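Local coordinates for K Homology domain-containing protein (Pyrococcus horikoshii, PDB 2E3U), which probably binds RNA through two type I KH domains and is assigned as an archaeal Dim2p, a factor in pre-ribosomal RNA processing, at residues 167-172 and 183-188; 177-182 and 198-203. All coordinates share one frame; numbering follows the deposited sequence.

Contact 1: residues 167-172 and 183-188; sequences KTVAII and TAIEKL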
loop_
_atom_site.group_PDB
_atom_site.type_symbol
_atom_site.label_atom_id
_atom_site.label_comp_id
_atom_site.label_asym_id
_atom_site.label_seq_id
_atom_site.Cartn_x
_atom_site.Cartn_y
_atom_site.Cartn_z
ATOM N N LYS A 167 12.168 2.218 1.473
ATOM C CA LYS A 167 12.739 0.885 1.522
ATOM C C LYS A 167 11.732 -0.227 1.201
ATOM O O LYS A 167 12.042 -1.410 1.353
ATOM C CB LYS A 167 13.417 0.655 2.893
ATOM C CG LYS A 167 14.641 1.556 3.138
ATOM C CD LYS A 167 15.403 1.176 4.403
ATOM C CE LYS A 167 16.428 0.057 4.136
ATOM N NZ LYS A 167 17.366 -0.136 5.290
ATOM N N THR A 168 10.539 0.143 0.748
ATOM C CA THR A 168 9.495 -0.853 0.472
ATOM C C THR A 168 8.872 -0.663 -0.884
ATOM O O THR A 168 8.971 0.404 -1.476
ATOM C CB THR A 168 8.343 -0.813 1.492
ATOM O OG1 THR A 168 7.679 0.459 1.418
ATOM C CG2 THR A 168 8.830 -1.081 2.945
ATOM N N VAL A 169 8.216 -1.725 -1.360
ATOM C CA VAL A 169 7.211 -1.651 -2.405
ATOM C C VAL A 169 5.962 -2.155 -1.729
ATOM O O VAL A 169 6.032 -3.124 -0.986
ATOM C CB VAL A 169 7.494 -2.598 -3.626
ATOM C CG1 VAL A 169 6.626 -2.233 -4.830
ATOM C CG2 VAL A 169 8.902 -2.519 -4.020
ATOM N N ALA A 170 4.819 -1.517 -1.981
ATOM C CA ALA A 170 3.547 -1.970 -1.391
ATOM C C ALA A 170 2.531 -2.228 -2.512
ATOM O O ALA A 170 2.509 -1.503 -3.489
ATOM C CB ALA A 170 3.007 -0.960 -0.386
ATOM N N ILE A 171 1.716 -3.265 -2.355
ATOM C CA ILE A 171 0.823 -3.743 -3.391
ATOM C C ILE A 171 -0.575 -3.893 -2.812
ATOM O O ILE A 171 -0.732 -4.322 -1.671
ATOM C CB ILE A 171 1.294 -5.091 -3.991
ATOM C CG1 ILE A 171 2.804 -5.050 -4.293
ATOM C CG2 ILE A 171 0.481 -5.418 -5.261
ATOM C CD1 ILE A 171 3.431 -6.396 -4.808
ATOM N N ILE A 172 -1.580 -3.479 -3.585
ATOM C CA ILE A 172 -2.991 -3.619 -3.217
ATOM C C ILE A 172 -3.692 -4.320 -4.345
ATOM O O ILE A 172 -3.567 -3.917 -5.489
ATOM C CB ILE A 172 -3.705 -2.254 -2.944
ATOM C CG1 ILE A 172 -3.112 -1.563 -1.718
ATOM C CG2 ILE A 172 -5.188 -2.498 -2.711
ATOM C CD1 ILE A 172 -3.486 -0.067 -1.597
ATOM N N THR A 183 5.588 -10.925 -8.415
ATOM C CA THR A 183 6.493 -11.681 -9.314
ATOM C C THR A 183 7.226 -10.815 -10.365
ATOM O O THR A 183 8.432 -10.951 -10.508
ATOM C CB THR A 183 5.757 -12.833 -10.008
ATOM O OG1 THR A 183 5.120 -13.639 -9.009
ATOM C CG2 THR A 183 6.720 -13.704 -10.771
ATOM N N ALA A 184 6.505 -9.919 -11.055
ATOM C CA ALA A 184 7.108 -8.975 -12.009
ATOM C C ALA A 184 8.153 -8.085 -11.333
ATOM O O ALA A 184 9.244 -7.890 -11.853
ATOM C CB ALA A 184 6.035 -8.116 -12.632
ATOM N N ILE A 185 7.794 -7.552 -10.167
ATOM C CA ILE A 185 8.666 -6.665 -9.371
ATOM C C ILE A 185 9.961 -7.387 -8.943
ATOM O O ILE A 185 11.037 -6.826 -9.051
ATOM C CB ILE A 185 7.876 -6.121 -8.134
ATOM C CG1 ILE A 185 6.860 -5.058 -8.565
ATOM C CG2 ILE A 185 8.799 -5.640 -6.985
ATOM C CD1 ILE A 185 5.819 -4.738 -7.445
ATOM N N GLU A 186 9.826 -8.625 -8.457
ATOM C CA GLU A 186 10.950 -9.492 -8.122
ATOM C C GLU A 186 11.905 -9.710 -9.313
ATOM O O GLU A 186 13.104 -9.502 -9.182
ATOM C CB GLU A 186 10.439 -10.829 -7.548
ATOM C CG GLU A 186 9.981 -10.738 -6.067
ATOM C CD GLU A 186 9.334 -12.024 -5.531
ATOM O OE1 GLU A 186 8.886 -12.893 -6.330
ATOM O OE2 GLU A 186 9.246 -12.158 -4.298
ATOM N N LYS A 187 11.368 -10.107 -10.468
ATOM C CA LYS A 187 12.122 -10.146 -11.724
ATOM C C LYS A 187 12.889 -8.858 -12.065
ATOM O O LYS A 187 14.065 -8.895 -12.387
ATOM C CB LYS A 187 11.196 -10.520 -12.882
ATOM C CG LYS A 187 10.811 -11.967 -12.869
ATOM C CD LYS A 187 9.619 -12.208 -13.733
ATOM C CE LYS A 187 9.106 -13.612 -13.484
ATOM N NZ LYS A 187 9.960 -14.603 -14.221
ATOM N N LEU A 188 12.205 -7.727 -12.000
ATOM C CA LEU A 188 12.803 -6.428 -12.302
ATOM C C LEU A 188 13.900 -6.070 -11.305
ATOM O O LEU A 188 14.912 -5.508 -11.701
ATOM C CB LEU A 188 11.740 -5.340 -12.322
ATOM C CG LEU A 188 10.747 -5.344 -13.476
ATOM C CD1 LEU A 188 9.488 -4.573 -13.052
ATOM C CD2 LEU A 188 11.355 -4.793 -14.775
#

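Contact 2: residues 177-182 and 198-203; sequences QIEIAK and YRYLER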
loop_
_atom_site.group_PDB
_atom_site.type_symbol
_atom_site.label_atom_id
_atom_site.label_comp_id
_atom_site.label_asym_id
_atom_site.label_seq_id
_atom_site.Cartn_x
_atom_site.Cartn_y
_atom_site.Cartn_z
ATOM N N GLN A 177 -3.822 -10.922 -8.304
ATOM C CA GLN A 177 -3.234 -9.662 -8.763
ATOM C C GLN A 177 -1.932 -9.316 -8.029
ATOM O O GLN A 177 -0.947 -8.977 -8.671
ATOM C CB GLN A 177 -4.270 -8.513 -8.632
ATOM C CG GLN A 177 -5.509 -8.667 -9.537
ATOM C CD GLN A 177 -6.588 -7.674 -9.237
ATOM O OE1 GLN A 177 -6.675 -7.115 -8.127
ATOM N NE2 GLN A 177 -7.438 -7.439 -10.211
ATOM N N ILE A 178 -1.946 -9.381 -6.692
ATOM C CA ILE A 178 -0.738 -9.161 -5.876
ATOM C C ILE A 178 0.423 -10.097 -6.277
ATOM O O ILE A 178 1.572 -9.677 -6.421
ATOM C CB ILE A 178 -1.018 -9.335 -4.344
ATOM C CG1 ILE A 178 -1.900 -8.193 -3.818
ATOM C CG2 ILE A 178 0.299 -9.398 -3.547
ATOM C CD1 ILE A 178 -2.281 -8.344 -2.337
ATOM N N GLU A 179 0.102 -11.379 -6.417
ATOM C CA GLU A 179 1.052 -12.403 -6.770
ATOM C C GLU A 179 1.717 -12.123 -8.134
ATOM O O GLU A 179 2.937 -12.290 -8.286
ATOM C CB GLU A 179 0.315 -13.756 -6.773
ATOM C CG GLU A 179 1.139 -14.920 -6.342
ATOM C CD GLU A 179 2.310 -15.167 -7.255
ATOM O OE1 GLU A 179 3.422 -15.404 -6.719
ATOM O OE2 GLU A 179 2.117 -15.126 -8.505
ATOM N N ILE A 180 0.920 -11.698 -9.120
ATOM C CA ILE A 180 1.425 -11.292 -10.434
ATOM C C ILE A 180 2.353 -10.046 -10.386
ATOM O O ILE A 180 3.422 -10.048 -11.013
ATOM C CB ILE A 180 0.260 -11.033 -11.424
ATOM C CG1 ILE A 180 -0.512 -12.322 -11.716
ATOM C CG2 ILE A 180 0.780 -10.402 -12.774
ATOM C CD1 ILE A 180 -1.831 -12.083 -12.404
ATOM N N ALA A 181 1.918 -8.978 -9.693
ATOM C CA ALA A 181 2.724 -7.737 -9.556
ATOM C C ALA A 181 3.957 -8.055 -8.757
ATOM O O ALA A 181 5.053 -7.689 -9.146
ATOM C CB ALA A 181 1.925 -6.573 -8.885
ATOM N N LYS A 182 3.789 -8.748 -7.642
ATOM C CA LYS A 182 4.932 -9.201 -6.836
ATOM C C LYS A 182 6.006 -9.907 -7.668
ATOM O O LYS A 182 7.193 -9.569 -7.578
ATOM C CB LYS A 182 4.475 -10.127 -5.678
ATOM C CG LYS A 182 5.468 -10.208 -4.540
ATOM C CD LYS A 182 5.172 -11.335 -3.537
ATOM C CE LYS A 182 6.416 -11.610 -2.681
ATOM N NZ LYS A 182 6.107 -12.206 -1.350
ATOM N N TYR A 198 7.702 -8.139 -19.367
ATOM C CA TYR A 198 6.512 -7.769 -20.120
ATOM C C TYR A 198 5.814 -8.987 -20.769
ATOM O O TYR A 198 4.567 -9.048 -20.842
ATOM C CB TYR A 198 6.841 -6.692 -21.165
ATOM C CG TYR A 198 7.342 -5.352 -20.626
ATOM C CD1 TYR A 198 8.138 -4.508 -21.423
ATOM C CD2 TYR A 198 7.022 -4.920 -19.342
ATOM C CE1 TYR A 198 8.604 -3.279 -20.948
ATOM C CE2 TYR A 198 7.472 -3.683 -18.856
ATOM C CZ TYR A 198 8.261 -2.859 -19.665
ATOM O OH TYR A 198 8.699 -1.613 -19.166
ATOM N N ARG A 199 6.604 -9.940 -21.249
ATOM C CA ARG A 199 6.054 -11.181 -21.771
ATOM C C ARG A 199 5.420 -12.034 -20.659
ATOM O O ARG A 199 4.323 -12.528 -20.832
ATOM C CB ARG A 199 7.096 -11.954 -22.591
ATOM C CG ARG A 199 7.234 -11.446 -24.051
ATOM C CD ARG A 199 8.591 -11.794 -24.612
ATOM N NE ARG A 199 8.815 -11.534 -26.046
ATOM C CZ ARG A 199 9.331 -10.405 -26.532
ATOM N NH1 ARG A 199 9.614 -9.399 -25.715
ATOM N NH2 ARG A 199 9.548 -10.266 -27.832
ATOM N N TYR A 200 6.099 -12.186 -19.523
ATOM C CA TYR A 200 5.505 -12.779 -18.318
ATOM C C TYR A 200 4.158 -12.155 -17.919
ATOM O O TYR A 200 3.202 -12.874 -17.608
ATOM C CB TYR A 200 6.476 -12.744 -17.108
ATOM C CG TYR A 200 5.758 -12.984 -15.774
ATOM C CD1 TYR A 200 5.510 -14.274 -15.316
ATOM C CD2 TYR A 200 5.314 -11.916 -15.000
ATOM C CE1 TYR A 200 4.842 -14.502 -14.108
ATOM C CE2 TYR A 200 4.627 -12.117 -13.806
ATOM C CZ TYR A 200 4.391 -13.406 -13.368
ATOM O OH TYR A 200 3.700 -13.603 -12.181
ATOM N N LEU A 201 4.089 -10.822 -17.921
ATOM C CA LEU A 201 2.856 -10.118 -17.591
ATOM C C LEU A 201 1.754 -10.317 -18.628
ATOM O O LEU A 201 0.574 -10.396 -18.258
ATOM C CB LEU A 201 3.099 -8.619 -17.339
ATOM C CG LEU A 201 3.828 -8.214 -16.070
ATOM C CD1 LEU A 201 4.464 -6.841 -16.219
ATOM C CD2 LEU A 201 2.934 -8.273 -14.795
ATOM N N GLU A 202 2.113 -10.398 -19.907
ATOM C CA GLU A 202 1.116 -10.694 -20.951
ATOM C C GLU A 202 0.497 -12.061 -20.720
ATOM O O GLU A 202 -0.714 -12.230 -20.844
ATOM C CB GLU A 202 1.706 -10.642 -22.368
ATOM C CG GLU A 202 1.559 -9.297 -23.110
ATOM C CD GLU A 202 0.119 -8.934 -23.477
ATOM O OE1 GLU A 202 -0.731 -9.858 -23.595
ATOM O OE2 GLU A 202 -0.162 -7.717 -23.657
ATOM N N ARG A 203 1.339 -13.023 -20.350
ATOM C CA ARG A 203 0.903 -14.390 -20.108
ATOM C C ARG A 203 -0.060 -14.496 -18.915
ATOM O O ARG A 203 -0.953 -15.349 -18.894
ATOM C CB ARG A 203 2.104 -15.333 -19.962
ATOM C CG ARG A 203 2.450 -16.076 -21.247
ATOM C CD ARG A 203 3.896 -16.671 -21.251
ATOM N NE ARG A 203 4.322 -17.113 -19.922
ATOM C CZ ARG A 203 5.453 -16.746 -19.325
ATOM N NH1 ARG A 203 6.306 -15.949 -19.950
ATOM N NH2 ARG A 203 5.743 -17.202 -18.107
#

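Contact 1: residues 167-172 and 183-188
Ile185 meets Val169 and Ile171 tip to tip, with one methyl serving both. Its CD1 lies 3.7 Å from Val169 CG1. The same CD1 is 3.9 Å from Ile171 CD1. The two strand methyls, Val169 CG1 and Ile171 CD1, are 5.3 Å apart, and the isoleucine tip faces the pair as the apex of a triangle, without entering between them. Ile185 gets there by extension. Its CG1 is anti to the carbonyl carbon, and chi2 of 166° stretches the chain straight out from the helix. Ile171 brings its own CD1 out to meet it. Val169 is shorter and turns CG1 into the contact by placing it anti to the backbone N (chi1 -166°). Its other methyl, CG2, is more remote, 4.3 Å from Ile185 CG2. No hydrogen bond crosses between the segments. All three touching residues are buried, so dispersion and the exclusion of water account for the contact. The backbones stay apart, with Val169 CA and Ile185 CA 8.7 Å from each other. Strand alternation explains the choice of residues. Val169 and Ile171 point toward the helix, whereas Ala170 between them points away. This is the helix-on-sheet packing of a type I KH domain. Strand 168-173 is the middle strand, flanked by 118-123 and 161-165. Helix 175-189 covers one face, where Ile154 of helix 149-158 also touches Ile185. On the opposite face Ile172 meets Phe104 and Arg111, and Thr168 OG1 accepts a hydrogen bond from Arg102, all from the chain ahead of strand 118-123.

Contact 2: residues 177-182 and 198-203
Ile180 and Leu201 make the closest apolar contact between these two segments. Ile180 CG2 comes 3.6 Å from Leu201 CD2, and the two side chains cross obliquely. Leu201 extends CD2 from its own helix toward the partner, and this methyl also faces Ala184 one turn further along helix 175-189. A second apolar approach is looser: Tyr200 CE2 is 4.3 Å from Ile180 CG2. The aromatic ring uses its edge. The carbonyl O of Ile180 lies in the plane of the Tyr200 ring, 3.7 Å from CE2. The polarised C-H of the ring edge would favour this position beside an oxygen. With CG anti to the backbone N (chi1 164°), the ring reaches across to the neighbouring helix. Its OH ends 3.7 Å from Ile180 CA.

Helix 175-189 is the last helix of the core type I KH fold. Helix 194-203 follows it after a short turn and folds back beside it, making an antiparallel helical hairpin. The short segments run at 165° to each other, with their axes 10.7 Å apart. The closest pair of backbone positions is Ile180 CA and Leu201 CA, 7.4 Å apart.

Polar contacts are sparse, and no hydrogen bond joins the two segments. Glu179 OE2 is 4.3 Å from Tyr200 OH, too far for direct bonding. Arg204, just past the end of the helix, lies near both: Arg204 NH1 makes a weak hydrogen bond with Tyr200 OH and a long, weak ion pair with Glu179 OE2.

Both contacts use helix 175-189, through successive turns. Contact 1 is the deeper, about 11 Å between its centre and that of the chain. Contact 2 is about 18 Å out, although most of its touching residues are still buried. The chemistry follows: contact 1 is purely aliphatic, while contact 2 adds a tyrosine edge, a backbone carbonyl and a solvent-exposed glutamate. One joins the helix to the sheet, the other joins it to the C-terminal helix. They also touch directly. Ile171 CD1 packs 3.7 Å from Lys182 N, and Ile171 CG2 lies 3.9 Å from Ile178 CG1. Sheet, middle helix and outer helix thus form consecutive layers.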